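Local coordinates for protein phosphoglycerol transferase GacH (Streptococcus pyogenes MGAS5005, PDB 6DGM) that probably transfers glycerol phosphate onto the cell-wall rhamnose polysaccharide, this chain being its LTA-synthase-like domain with manganese and sn-glycerol-1-phosphate bound, at residues T150-L155 and F200-T205; D168-I173 and Y186-S191; A317-E320 and K325-P328. All blocks are in the same frame, centred on the assembly; numbering follows the deposited sequence.

Interaction 1 of 3, residues T150-L155 and F200-T205; sequences TVYSNL and FFSVIT
Tyr152 reaches from its helix to strand 200-204, and its phenol oxygen does most of the touching. Tyr152 OH lies 2.7 Å from Ser202 OG, close enough for hydrogen bonding. Ser202 CB comes within 3.9 Å of Tyr152 CE1, and the serine hydroxyl approaches the ring obliquely. On the same strand the end of Ile204 is a looser neighbour, with its CD1 4.1 Å from Tyr152 OH. A tyrosine suits this site because its long, rigid ring bridges the 9.4 Å between the CA atoms of Tyr152 and Ser202 and still ends in a polar group. Serine answers with a hydroxyl small enough to meet the phenol oxygen beside the end of the ring; its OG stands anti to the backbone N (chi1 -178°), which carries it off the strand toward the phenol.

Outside the two segments the stronger partner of Tyr152 OH is the carboxylate of Glu93, hydrogen-bonded through OE2; this and the edge-to-face rings of Phe157 and Phe160 should limit the rotation of the phenol. Ile204, branched and apolar, also touches Thr89, a manganese ligand, and lies about 4 Å from the bound sn-glycerol-1-phosphate. Strand 200-204 runs parallel between strands 135-139 and 40-46 in the central sheet of this alkaline-phosphatase-like fold; helices 148-154 and 89-98 pack together over one face, and helix 182-192 covers the other.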
ATOM      1  N   THR A 150     -15.704   7.509  -6.883  1.00 16.26           N
ATOM      2  CA  THR A 150     -15.286   8.632  -7.710  1.00 17.63           C
ATOM      3  C   THR A 150     -13.829   8.503  -8.111  1.00 16.31           C
ATOM      4  O   THR A 150     -13.469   8.747  -9.269  1.00 16.32           O
ATOM      5  CB  THR A 150     -15.499   9.914  -6.911  1.00 21.13           C
ATOM      6  OG1 THR A 150     -16.892  10.055  -6.647  1.00 24.16           O
ATOM      7  CG2 THR A 150     -14.992  11.103  -7.684  1.00 21.94           C
ATOM      8  N   VAL A 151     -12.976   8.100  -7.170  1.00 15.03           N
ATOM      9  CA  VAL A 151     -11.553   7.971  -7.455  1.00 15.49           C
ATOM     10  C   VAL A 151     -11.323   6.906  -8.526  1.00 15.82           C
ATOM     11  O   VAL A 151     -10.660   7.153  -9.538  1.00 16.30           O
ATOM     12  CB  VAL A 151     -10.781   7.628  -6.173  1.00 16.96           C
ATOM     13  CG1 VAL A 151      -9.341   7.271  -6.478  1.00 18.22           C
ATOM     14  CG2 VAL A 151     -10.847   8.780  -5.198  1.00 18.17           C
ATOM     15  N   TYR A 152     -11.853   5.698  -8.306  1.00 15.18           N
ATOM     16  CA  TYR A 152     -11.594   4.622  -9.255  1.00 14.46           C
ATOM     17  C   TYR A 152     -12.258   4.874 -10.599  1.00 15.24           C
ATOM     18  O   TYR A 152     -11.712   4.470 -11.623  1.00 14.86           O
ATOM     19  CB  TYR A 152     -11.942   3.247  -8.656  1.00 13.97           C
ATOM     20  CG  TYR A 152     -10.923   2.852  -7.612  1.00 14.74           C
ATOM     21  CD1 TYR A 152      -9.620   2.526  -7.980  1.00 15.19           C
ATOM     22  CD2 TYR A 152     -11.246   2.844  -6.257  1.00 14.64           C
ATOM     23  CE1 TYR A 152      -8.677   2.182  -7.032  1.00 14.51           C
ATOM     24  CE2 TYR A 152     -10.301   2.518  -5.303  1.00 14.11           C
ATOM     25  CZ  TYR A 152      -9.007   2.194  -5.706  1.00 14.33           C
ATOM     26  OH  TYR A 152      -8.032   1.867  -4.799  1.00 14.22           O
ATOM     27  N   SER A 153     -13.412   5.540 -10.620  1.00 15.49           N
ATOM     28  CA  SER A 153     -14.025   5.951 -11.877  1.00 15.70           C
ATOM     29  C   SER A 153     -13.127   6.924 -12.635  1.00 15.99           C
ATOM     30  O   SER A 153     -12.915   6.783 -13.844  1.00 16.67           O
ATOM     31  CB  SER A 153     -15.399   6.559 -11.609  1.00 20.87           C
ATOM     32  OG  SER A 153     -15.961   7.049 -12.819  1.00 26.42           O
ATOM     33  N   ASN A 154     -12.584   7.917 -11.938  1.00 15.93           N
ATOM     34  CA  ASN A 154     -11.722   8.879 -12.618  1.00 16.27           C
ATOM     35  C   ASN A 154     -10.383   8.286 -13.012  1.00 16.65           C
ATOM     36  O   ASN A 154      -9.737   8.814 -13.929  1.00 17.68           O
ATOM     37  CB  ASN A 154     -11.541  10.112 -11.758  1.00 16.97           C
ATOM     38  CG  ASN A 154     -12.701  11.057 -11.881  1.00 19.24           C
ATOM     39  OD1 ASN A 154     -13.069  11.466 -12.986  1.00 18.79           O
ATOM     40  ND2 ASN A 154     -13.311  11.382 -10.769  1.00 22.39           N
ATOM     41  N   LEU A 155      -9.962   7.211 -12.352  1.00 15.47           N
ATOM     42  CA  LEU A 155      -8.793   6.444 -12.763  1.00 16.09           C
ATOM     43  C   LEU A 155      -9.130   5.431 -13.845  1.00 15.91           C
ATOM     44  O   LEU A 155      -8.265   4.644 -14.223  1.00 16.82           O
ATOM     45  CB  LEU A 155      -8.157   5.738 -11.566  1.00 16.44           C
ATOM     46  CG  LEU A 155      -7.486   6.651 -10.535  1.00 16.62           C
ATOM     47  CD1 LEU A 155      -6.909   5.856  -9.382  1.00 16.47           C
ATOM     48  CD2 LEU A 155      -6.415   7.521 -11.194  1.00 16.62           C
ATOM     49  N   PHE A 200      -4.314  -5.005 -13.249  1.00 15.00           N
ATOM     50  CA  PHE A 200      -3.977  -4.317 -12.008  1.00 15.09           C
ATOM     51  C   PHE A 200      -5.178  -4.373 -11.081  1.00 14.93           C
ATOM     52  O   PHE A 200      -6.273  -3.914 -11.436  1.00 15.04           O
ATOM     53  CB  PHE A 200      -3.565  -2.862 -12.228  1.00 14.91           C
ATOM     54  CG  PHE A 200      -3.295  -2.152 -10.932  1.00 15.31           C
ATOM     55  CD1 PHE A 200      -2.101  -2.365 -10.272  1.00 16.04           C
ATOM     56  CD2 PHE A 200      -4.254  -1.354 -10.345  1.00 14.90           C
ATOM     57  CE1 PHE A 200      -1.851  -1.762  -9.067  1.00 17.47           C
ATOM     58  CE2 PHE A 200      -4.011  -0.757  -9.125  1.00 15.57           C
ATOM     59  CZ  PHE A 200      -2.801  -0.966  -8.496  1.00 16.46           C
ATOM     60  N   PHE A 201      -4.968  -4.923  -9.890  1.00 14.77           N
ATOM     61  CA  PHE A 201      -5.998  -5.008  -8.868  1.00 14.33           C
ATOM     62  C   PHE A 201      -5.632  -4.096  -7.711  1.00 14.32           C
ATOM     63  O   PHE A 201      -4.501  -4.133  -7.227  1.00 14.20           O
ATOM     64  CB  PHE A 201      -6.066  -6.428  -8.296  1.00 13.99           C
ATOM     65  CG  PHE A 201      -6.656  -7.460  -9.229  1.00 14.88           C
ATOM     66  CD1 PHE A 201      -5.885  -8.048 -10.224  1.00 15.20           C
ATOM     67  CD2 PHE A 201      -7.961  -7.876  -9.069  1.00 15.81           C
ATOM     68  CE1 PHE A 201      -6.425  -9.017 -11.057  1.00 16.36           C
ATOM     69  CE2 PHE A 201      -8.503  -8.843  -9.876  1.00 16.30           C
ATOM     70  CZ  PHE A 201      -7.731  -9.422 -10.886  1.00 16.91           C
ATOM     71  N   SER A 202      -6.599  -3.300  -7.259  1.00 13.91           N
ATOM     72  CA  SER A 202      -6.474  -2.542  -6.019  1.00 13.22           C
ATOM     73  C   SER A 202      -7.511  -3.083  -5.055  1.00 12.80           C
ATOM     74  O   SER A 202      -8.713  -2.896  -5.265  1.00 13.11           O
ATOM     75  CB  SER A 202      -6.699  -1.051  -6.235  1.00 13.97           C
ATOM     76  OG  SER A 202      -6.524  -0.361  -4.989  1.00 14.55           O
ATOM     77  N   VAL A 203      -7.054  -3.742  -3.999  1.00 12.84           N
ATOM     78  CA  VAL A 203      -7.924  -4.479  -3.092  1.00 13.82           C
ATOM     79  C   VAL A 203      -7.803  -3.889  -1.697  1.00 14.25           C
ATOM     80  O   VAL A 203      -6.696  -3.610  -1.220  1.00 14.78           O
ATOM     81  CB  VAL A 203      -7.536  -5.967  -3.088  1.00 14.49           C
ATOM     82  CG1 VAL A 203      -8.445  -6.751  -2.177  1.00 15.34           C
ATOM     83  CG2 VAL A 203      -7.577  -6.547  -4.505  1.00 14.90           C
ATOM     84  N   ILE A 204      -8.947  -3.718  -1.037  1.00 13.78           N
ATOM     85  CA  ILE A 204      -9.008  -3.211   0.326  1.00 13.27           C
ATOM     86  C   ILE A 204      -9.892  -4.162   1.128  1.00 13.49           C
ATOM     87  O   ILE A 204     -11.112  -4.210   0.918  1.00 13.56           O
ATOM     88  CB  ILE A 204      -9.575  -1.789   0.377  1.00 13.13           C
ATOM     89  CG1 ILE A 204      -8.793  -0.816  -0.518  1.00 14.66           C
ATOM     90  CG2 ILE A 204      -9.568  -1.253   1.813  1.00 13.03           C
ATOM     91  CD1 ILE A 204      -9.402  -0.660  -1.919  1.00 16.55           C
ATOM     92  N   THR A 205      -9.290  -4.902   2.047  1.00 13.52           N
ATOM     93  CA  THR A 205     -10.064  -5.896   2.780  1.00 14.28           C
ATOM     94  C   THR A 205     -10.913  -5.230   3.857  1.00 13.87           C
ATOM     95  O   THR A 205     -10.814  -4.022   4.115  1.00 13.59           O
ATOM     96  CB  THR A 205      -9.186  -6.982   3.397  1.00 14.41           C
ATOM     97  OG1 THR A 205      -8.422  -6.430   4.479  1.00 14.12           O
ATOM     98  CG2 THR A 205      -8.264  -7.604   2.356  1.00 15.12           C
TER

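Interaction 2 of 3, residues D168-I173 and Y186-S191; sequences DKFKNI and YNNILS
Two hydrogen bonds join the side-chain amide of Asn188 to the backbone of Lys171. The backbone N of Lys171 donates to Asn188 OD1 over 2.9 Å, almost straight at 177°, from a little to one side of the carbonyl plane. In return Asn188 ND2 donates to Lys171 O at the same length of 2.9 Å; here the donor lies in the plane of the backbone carbonyl, on a lone pair, and the acceptor is nearly coplanar with the amide. Asparagine suits the place because one flat group offers an acceptor and a donor side by side, matching the N-H and C=O of one extended residue. Asn188 ND2 has a further acceptor one turn back, Thr184 O, so the amide is gripped from loop and helix alike.

This pairing ties the loop that follows edge strand 159-162 to helix 182-192, which packs against the central sheet of the alkaline-phosphatase-like fold.

Van der Waals contact comes from Phe170. Its edge is turned to the amide, CD2 lying 3.7 Å from Asn188 CG, with ring and amide planes 74° apart. Leu161 and Met138 of the sheet touch both side chains, a fitting setting for a large aromatic.

Lys171 also brings CB to 3.9 Å from Asn188 OD1; beyond CG its chain runs extended, leading the ammonium away from the helix at an exposed position.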
ATOM      1  N   ASP A 168     -20.776  -4.007  -9.654  1.00 19.60           N
ATOM      2  CA  ASP A 168     -19.933  -5.190  -9.513  1.00 18.93           C
ATOM      3  C   ASP A 168     -20.032  -5.754  -8.101  1.00 18.33           C
ATOM      4  O   ASP A 168     -19.849  -5.023  -7.123  1.00 18.02           O
ATOM      5  CB  ASP A 168     -18.485  -4.813  -9.831  1.00 19.11           C
ATOM      6  CG  ASP A 168     -18.351  -4.114 -11.177  1.00 21.04           C
ATOM      7  OD1 ASP A 168     -18.752  -4.729 -12.186  1.00 21.68           O
ATOM      8  OD2 ASP A 168     -17.869  -2.956 -11.213  1.00 21.56           O
ATOM      9  N   LYS A 169     -20.308  -7.063  -8.004  1.00 19.66           N
ATOM     10  CA  LYS A 169     -20.568  -7.715  -6.732  1.00 20.53           C
ATOM     11  C   LYS A 169     -19.569  -8.832  -6.450  1.00 20.18           C
ATOM     12  O   LYS A 169     -19.068  -9.485  -7.364  1.00 21.57           O
ATOM     13  CB  LYS A 169     -21.974  -8.347  -6.728  1.00 23.35           C
ATOM     14  CG  LYS A 169     -23.091  -7.419  -7.160  1.00 25.78           C
ATOM     15  CD  LYS A 169     -23.226  -6.212  -6.235  1.00 27.44           C
ATOM     16  CE  LYS A 169     -24.379  -5.321  -6.705  1.00 32.43           C
ATOM     17  NZ  LYS A 169     -24.492  -4.059  -5.922  1.00 36.57           N
ATOM     18  N   PHE A 170     -19.294  -9.041  -5.164  1.00 18.55           N
ATOM     19  CA  PHE A 170     -18.581 -10.227  -4.734  1.00 18.70           C
ATOM     20  C   PHE A 170     -19.492 -11.443  -4.826  1.00 20.26           C
ATOM     21  O   PHE A 170     -20.699 -11.359  -4.573  1.00 21.75           O
ATOM     22  CB  PHE A 170     -18.143 -10.094  -3.285  1.00 16.41           C
ATOM     23  CG  PHE A 170     -17.033  -9.129  -3.053  1.00 16.89           C
ATOM     24  CD1 PHE A 170     -17.302  -7.799  -2.789  1.00 18.52           C
ATOM     25  CD2 PHE A 170     -15.716  -9.550  -3.069  1.00 16.17           C
ATOM     26  CE1 PHE A 170     -16.286  -6.900  -2.559  1.00 18.02           C
ATOM     27  CE2 PHE A 170     -14.686  -8.657  -2.836  1.00 16.11           C
ATOM     28  CZ  PHE A 170     -14.974  -7.324  -2.580  1.00 16.56           C
ATOM     29  N   LYS A 171     -18.908 -12.572  -5.186  1.00 19.92           N
ATOM     30  CA  LYS A 171     -19.611 -13.842  -5.223  1.00 19.87           C
ATOM     31  C   LYS A 171     -19.255 -14.684  -4.004  1.00 19.53           C
ATOM     32  O   LYS A 171     -18.155 -14.576  -3.446  1.00 18.60           O
ATOM     33  CB  LYS A 171     -19.248 -14.604  -6.501  1.00 22.88           C
ATOM     34  CG  LYS A 171     -19.736 -13.912  -7.765  1.00 30.34           C
ATOM     35  CD  LYS A 171     -19.331 -14.695  -9.016  1.00 41.28           C
ATOM     36  CE  LYS A 171     -19.848 -14.023 -10.282  1.00 51.29           C
ATOM     37  NZ  LYS A 171     -19.494 -14.802 -11.508  1.00 58.35           N
ATOM     38  N   ASN A 172     -20.212 -15.514  -3.584  1.00 20.77           N
ATOM     39  CA  ASN A 172     -20.004 -16.479  -2.509  1.00 21.83           C
ATOM     40  C   ASN A 172     -19.463 -15.790  -1.256  1.00 21.47           C
ATOM     41  O   ASN A 172     -18.369 -16.082  -0.769  1.00 22.62           O
ATOM     42  CB  ASN A 172     -19.046 -17.583  -2.952  1.00 23.22           C
ATOM     43  CG  ASN A 172     -19.457 -18.223  -4.267  1.00 29.33           C
ATOM     44  OD1 ASN A 172     -18.649 -18.355  -5.191  1.00 32.93           O
ATOM     45  ND2 ASN A 172     -20.720 -18.587  -4.365  1.00 30.84           N
ATOM     46  N   ILE A 173     -20.241 -14.835  -0.762  1.00 20.05           N
ATOM     47  CA  ILE A 173     -19.816 -14.004   0.358  1.00 18.66           C
ATOM     48  C   ILE A 173     -20.002 -14.782   1.652  1.00 19.54           C
ATOM     49  O   ILE A 173     -21.078 -15.334   1.909  1.00 21.15           O
ATOM     50  CB  ILE A 173     -20.630 -12.705   0.390  1.00 20.12           C
ATOM     51  CG1 ILE A 173     -20.368 -11.864  -0.855  1.00 21.22           C
ATOM     52  CG2 ILE A 173     -20.310 -11.890   1.633  1.00 20.97           C
ATOM     53  CD1 ILE A 173     -21.325 -10.707  -0.992  1.00 22.92           C
ATOM     54  N   TYR A 186     -10.049 -13.018  -1.372  1.00 15.28           N
ATOM     55  CA  TYR A 186      -9.018 -13.713  -2.135  1.00 15.72           C
ATOM     56  C   TYR A 186      -9.628 -14.557  -3.245  1.00 16.64           C
ATOM     57  O   TYR A 186      -9.118 -14.574  -4.372  1.00 16.59           O
ATOM     58  CB  TYR A 186      -8.193 -14.591  -1.196  1.00 15.97           C
ATOM     59  CG  TYR A 186      -7.315 -13.859  -0.199  1.00 18.08           C
ATOM     60  CD1 TYR A 186      -6.760 -12.629  -0.497  1.00 20.63           C
ATOM     61  CD2 TYR A 186      -7.034 -14.411   1.039  1.00 17.62           C
ATOM     62  CE1 TYR A 186      -5.957 -11.974   0.413  1.00 21.06           C
ATOM     63  CE2 TYR A 186      -6.231 -13.772   1.941  1.00 17.15           C
ATOM     64  CZ  TYR A 186      -5.687 -12.550   1.618  1.00 18.76           C
ATOM     65  OH  TYR A 186      -4.871 -11.912   2.521  1.00 18.40           O
ATOM     66  N   ASN A 187     -10.731 -15.256  -2.957  1.00 17.13           N
ATOM     67  CA  ASN A 187     -11.315 -16.126  -3.964  1.00 17.68           C
ATOM     68  C   ASN A 187     -11.976 -15.323  -5.070  1.00 17.91           C
ATOM     69  O   ASN A 187     -11.998 -15.761  -6.227  1.00 19.17           O
ATOM     70  CB  ASN A 187     -12.255 -17.126  -3.309  1.00 18.96           C
ATOM     71  CG  ASN A 187     -11.491 -18.284  -2.696  1.00 22.26           C
ATOM     72  OD1 ASN A 187     -10.347 -18.557  -3.083  1.00 23.55           O
ATOM     73  ND2 ASN A 187     -12.112 -18.979  -1.766  1.00 23.96           N
ATOM     74  N   ASN A 188     -12.462 -14.128  -4.750  1.00 16.95           N
ATOM     75  CA  ASN A 188     -12.980 -13.251  -5.795  1.00 16.50           C
ATOM     76  C   ASN A 188     -11.858 -12.679  -6.662  1.00 17.62           C
ATOM     77  O   ASN A 188     -12.042 -12.508  -7.866  1.00 19.91           O
ATOM     78  CB  ASN A 188     -13.861 -12.172  -5.189  1.00 16.95           C
ATOM     79  CG  ASN A 188     -15.283 -12.635  -5.011  1.00 17.94           C
ATOM     80  OD1 ASN A 188     -16.128 -12.428  -5.885  1.00 19.08           O
ATOM     81  ND2 ASN A 188     -15.558 -13.310  -3.893  1.00 17.72           N
ATOM     82  N   ILE A 189     -10.684 -12.379  -6.083  1.00 16.36           N
ATOM     83  CA  ILE A 189      -9.537 -12.028  -6.925  1.00 16.53           C
ATOM     84  C   ILE A 189      -9.228 -13.173  -7.885  1.00 17.48           C
ATOM     85  O   ILE A 189      -9.116 -12.980  -9.101  1.00 18.15           O
ATOM     86  CB  ILE A 189      -8.303 -11.700  -6.076  1.00 16.15           C
ATOM     87  CG1 ILE A 189      -8.554 -10.475  -5.186  1.00 15.18           C
ATOM     88  CG2 ILE A 189      -7.073 -11.443  -6.994  1.00 17.88           C
ATOM     89  CD1 ILE A 189      -7.475 -10.304  -4.168  1.00 14.60           C
ATOM     90  N   LEU A 190      -9.090 -14.384  -7.344  1.00 17.87           N
ATOM     91  CA  LEU A 190      -8.705 -15.532  -8.164  1.00 18.54           C
ATOM     92  C   LEU A 190      -9.676 -15.757  -9.318  1.00 19.03           C
ATOM     93  O   LEU A 190      -9.256 -16.101 -10.428  1.00 20.05           O
ATOM     94  CB  LEU A 190      -8.602 -16.784  -7.297  1.00 20.16           C
ATOM     95  CG  LEU A 190      -7.453 -16.797  -6.290  1.00 20.76           C
ATOM     96  CD1 LEU A 190      -7.574 -17.998  -5.343  1.00 22.55           C
ATOM     97  CD2 LEU A 190      -6.092 -16.791  -6.969  1.00 20.45           C
ATOM     98  N   SER A 191     -10.983 -15.571  -9.077  1.00 18.33           N
ATOM     99  CA  SER A 191     -11.965 -15.789 -10.127  1.00 20.75           C
ATOM    100  C   SER A 191     -11.900 -14.739 -11.234  1.00 21.14           C
ATOM    101  O   SER A 191     -12.448 -14.964 -12.319  1.00 23.81           O
ATOM    102  CB  SER A 191     -13.372 -15.812  -9.526  1.00 24.80           C
ATOM    103  OG  SER A 191     -13.752 -14.515  -9.116  1.00 29.10           O
TER

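Interaction 3 of 3, residues A317-E320 and K325-P328; sequences ALFE and KVSP
Phe319 turns the edge of its ring to the backbone of Lys325. The carbonyl oxygen, Lys325 O, lies in the plane of the ring, 3.1 Å from Phe319 CE2 and 3.2 Å from Phe319 CD2, so it faces two neighbouring ring C-H groups. Such an approach is electrostatically sensible, since the rim of a phenyl ring is slightly positive. The CG of Phe319 stands anti to the carbonyl carbon of its own residue (chi1 -84°), which projects the ring from the helix across to the loop. Tyr330, from the next helix, stacks on the same ring, and a flat aromatic can thus meet two quite different partners, a carbonyl oxygen at its edge and a second ring stacked on it.

Val326 supplies the apolar half. Its CG1 methyl packs 3.9 Å from Phe319 CD2 and 4.1 Å from Phe319 CB, touching the root of the aromatic side chain at an oblique angle. A compact branched residue fits here because Ala25 and Ile28 of helix 11-29 and Ala331 of helix 328-339 touch it too. Its backbone N is hydrogen-bonded to Asn29 OD1.

The contact closes the short turn that joins helix 314-321 to helix 328-339. Ser327 is the N-cap of the second helix, its OG accepting from Tyr330 N, and Pro328, which has no N-H to leave without a partner, starts the first turn.

Lys325 joins the contact through its main chain, while its side chain leaves the backbone away from the helix and hydrogen-bonds through NZ to Arg32 O. Asp323, in the same connection, and Asp31 bind calcium nearby.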
ATOM      1  N   ALA A 317       9.348   0.261  -5.197  1.00 17.20           N
ATOM      2  CA  ALA A 317       9.843  -1.030  -4.748  1.00 18.49           C
ATOM      3  C   ALA A 317       9.339  -2.156  -5.633  1.00 18.27           C
ATOM      4  O   ALA A 317      10.045  -3.150  -5.834  1.00 19.23           O
ATOM      5  CB  ALA A 317       9.455  -1.268  -3.298  1.00 19.58           C
ATOM      6  N   LEU A 318       8.128  -2.009  -6.172  1.00 18.57           N
ATOM      7  CA  LEU A 318       7.575  -3.013  -7.076  1.00 20.01           C
ATOM      8  C   LEU A 318       8.363  -3.064  -8.376  1.00 20.64           C
ATOM      9  O   LEU A 318       8.669  -4.148  -8.892  1.00 20.75           O
ATOM     10  CB  LEU A 318       6.100  -2.694  -7.351  1.00 20.09           C
ATOM     11  CG  LEU A 318       5.438  -3.411  -8.530  1.00 21.72           C
ATOM     12  CD1 LEU A 318       5.156  -4.852  -8.133  1.00 20.70           C
ATOM     13  CD2 LEU A 318       4.175  -2.717  -8.983  1.00 23.67           C
ATOM     14  N   PHE A 319       8.669  -1.898  -8.944  1.00 19.70           N
ATOM     15  CA  PHE A 319       9.497  -1.877 -10.144  1.00 19.37           C
ATOM     16  C   PHE A 319      10.846  -2.535  -9.887  1.00 20.32           C
ATOM     17  O   PHE A 319      11.345  -3.297 -10.724  1.00 21.14           O
ATOM     18  CB  PHE A 319       9.705  -0.441 -10.625  1.00 20.97           C
ATOM     19  CG  PHE A 319       8.586   0.096 -11.490  1.00 23.72           C
ATOM     20  CD1 PHE A 319       7.401   0.538 -10.930  1.00 26.22           C
ATOM     21  CD2 PHE A 319       8.737   0.178 -12.863  1.00 23.70           C
ATOM     22  CE1 PHE A 319       6.383   1.046 -11.735  1.00 27.58           C
ATOM     23  CE2 PHE A 319       7.729   0.666 -13.664  1.00 24.86           C
ATOM     24  CZ  PHE A 319       6.550   1.100 -13.111  1.00 26.85           C
ATOM     25  N   GLU A 320      11.463  -2.244  -8.738  1.00 20.84           N
ATOM     26  CA  GLU A 320      12.760  -2.846  -8.445  1.00 22.16           C
ATOM     27  C   GLU A 320      12.634  -4.356  -8.278  1.00 22.19           C
ATOM     28  O   GLU A 320      13.450  -5.125  -8.809  1.00 23.06           O
ATOM     29  CB  GLU A 320      13.358  -2.223  -7.188  1.00 23.05           C
ATOM     30  CG  GLU A 320      14.752  -2.724  -6.892  1.00 24.60           C
ATOM     31  CD  GLU A 320      15.233  -2.332  -5.523  1.00 26.50           C
ATOM     32  OE1 GLU A 320      14.429  -2.402  -4.555  1.00 26.68           O
ATOM     33  OE2 GLU A 320      16.410  -1.955  -5.415  1.00 28.41           O
ATOM     34  N   LYS A 325      11.543  -1.623 -16.106  1.00 22.89           N
ATOM     35  CA  LYS A 325      12.025  -0.319 -16.517  1.00 24.17           C
ATOM     36  C   LYS A 325      11.137   0.792 -15.967  1.00 23.27           C
ATOM     37  O   LYS A 325       9.916   0.646 -15.845  1.00 22.92           O
ATOM     38  CB  LYS A 325      12.071  -0.260 -18.039  1.00 26.58           C
ATOM     39  CG  LYS A 325      13.087  -1.210 -18.646  1.00 29.44           C
ATOM     40  CD  LYS A 325      12.949  -1.245 -20.165  1.00 33.83           C
ATOM     41  CE  LYS A 325      13.746  -2.399 -20.784  1.00 37.78           C
ATOM     42  NZ  LYS A 325      15.199  -2.236 -20.566  1.00 38.88           N
ATOM     43  N   VAL A 326      11.769   1.931 -15.671  1.00 23.22           N
ATOM     44  CA  VAL A 326      11.113   3.034 -14.981  1.00 22.78           C
ATOM     45  C   VAL A 326      10.893   4.212 -15.917  1.00 22.67           C
ATOM     46  O   VAL A 326      11.610   4.400 -16.907  1.00 23.90           O
ATOM     47  CB  VAL A 326      11.886   3.483 -13.715  1.00 23.16           C
ATOM     48  CG1 VAL A 326      11.943   2.362 -12.700  1.00 23.70           C
ATOM     49  CG2 VAL A 326      13.290   3.968 -14.070  1.00 23.27           C
ATOM     50  N   SER A 327       9.893   5.013 -15.586  1.00 21.63           N
ATOM     51  CA  SER A 327       9.788   6.368 -16.100  1.00 22.62           C
ATOM     52  C   SER A 327      10.685   7.292 -15.282  1.00 23.06           C
ATOM     53  O   SER A 327      11.141   6.932 -14.187  1.00 23.77           O
ATOM     54  CB  SER A 327       8.354   6.859 -15.938  1.00 22.69           C
ATOM     55  OG  SER A 327       7.995   6.801 -14.557  1.00 21.71           O
ATOM     56  N   PRO A 328      10.947   8.496 -15.777  1.00 23.41           N
ATOM     57  CA  PRO A 328      11.655   9.482 -14.946  1.00 22.72           C
ATOM     58  C   PRO A 328      11.003   9.685 -13.590  1.00 22.16           C
ATOM     59  O   PRO A 328      11.701   9.751 -12.570  1.00 23.73           O
ATOM     60  CB  PRO A 328      11.612  10.743 -15.817  1.00 22.95           C
ATOM     61  CG  PRO A 328      11.600  10.197 -17.262  1.00 25.30           C
ATOM     62  CD  PRO A 328      10.701   8.986 -17.151  1.00 25.30           C
TER

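Overall arrangement
Interactions 1 and 2 belong to one layered structure: strand 200-204 of interaction 1 follows helix 182-192 of interaction 2 in the chain, and the two touch where Val203 CG2 packs 3.8 Å from Ile189 CD1. Interaction 2 is nested within the loop that interaction 1 closes; helix 182-192 lies on the sheet face opposite to the one Tyr152 meets. Interaction 3 comes later in the chain, about 21 Å from interaction 1 and 30 Å from interaction 2 between centres. Buried interaction 1 relies on side-chain hydroxyls, with Ile204 reaching the ligand site, partly buried interaction 2 on side-chain-to-backbone bonds, and buried interaction 3 on a ring edge meeting a backbone carbonyl and a valine methyl.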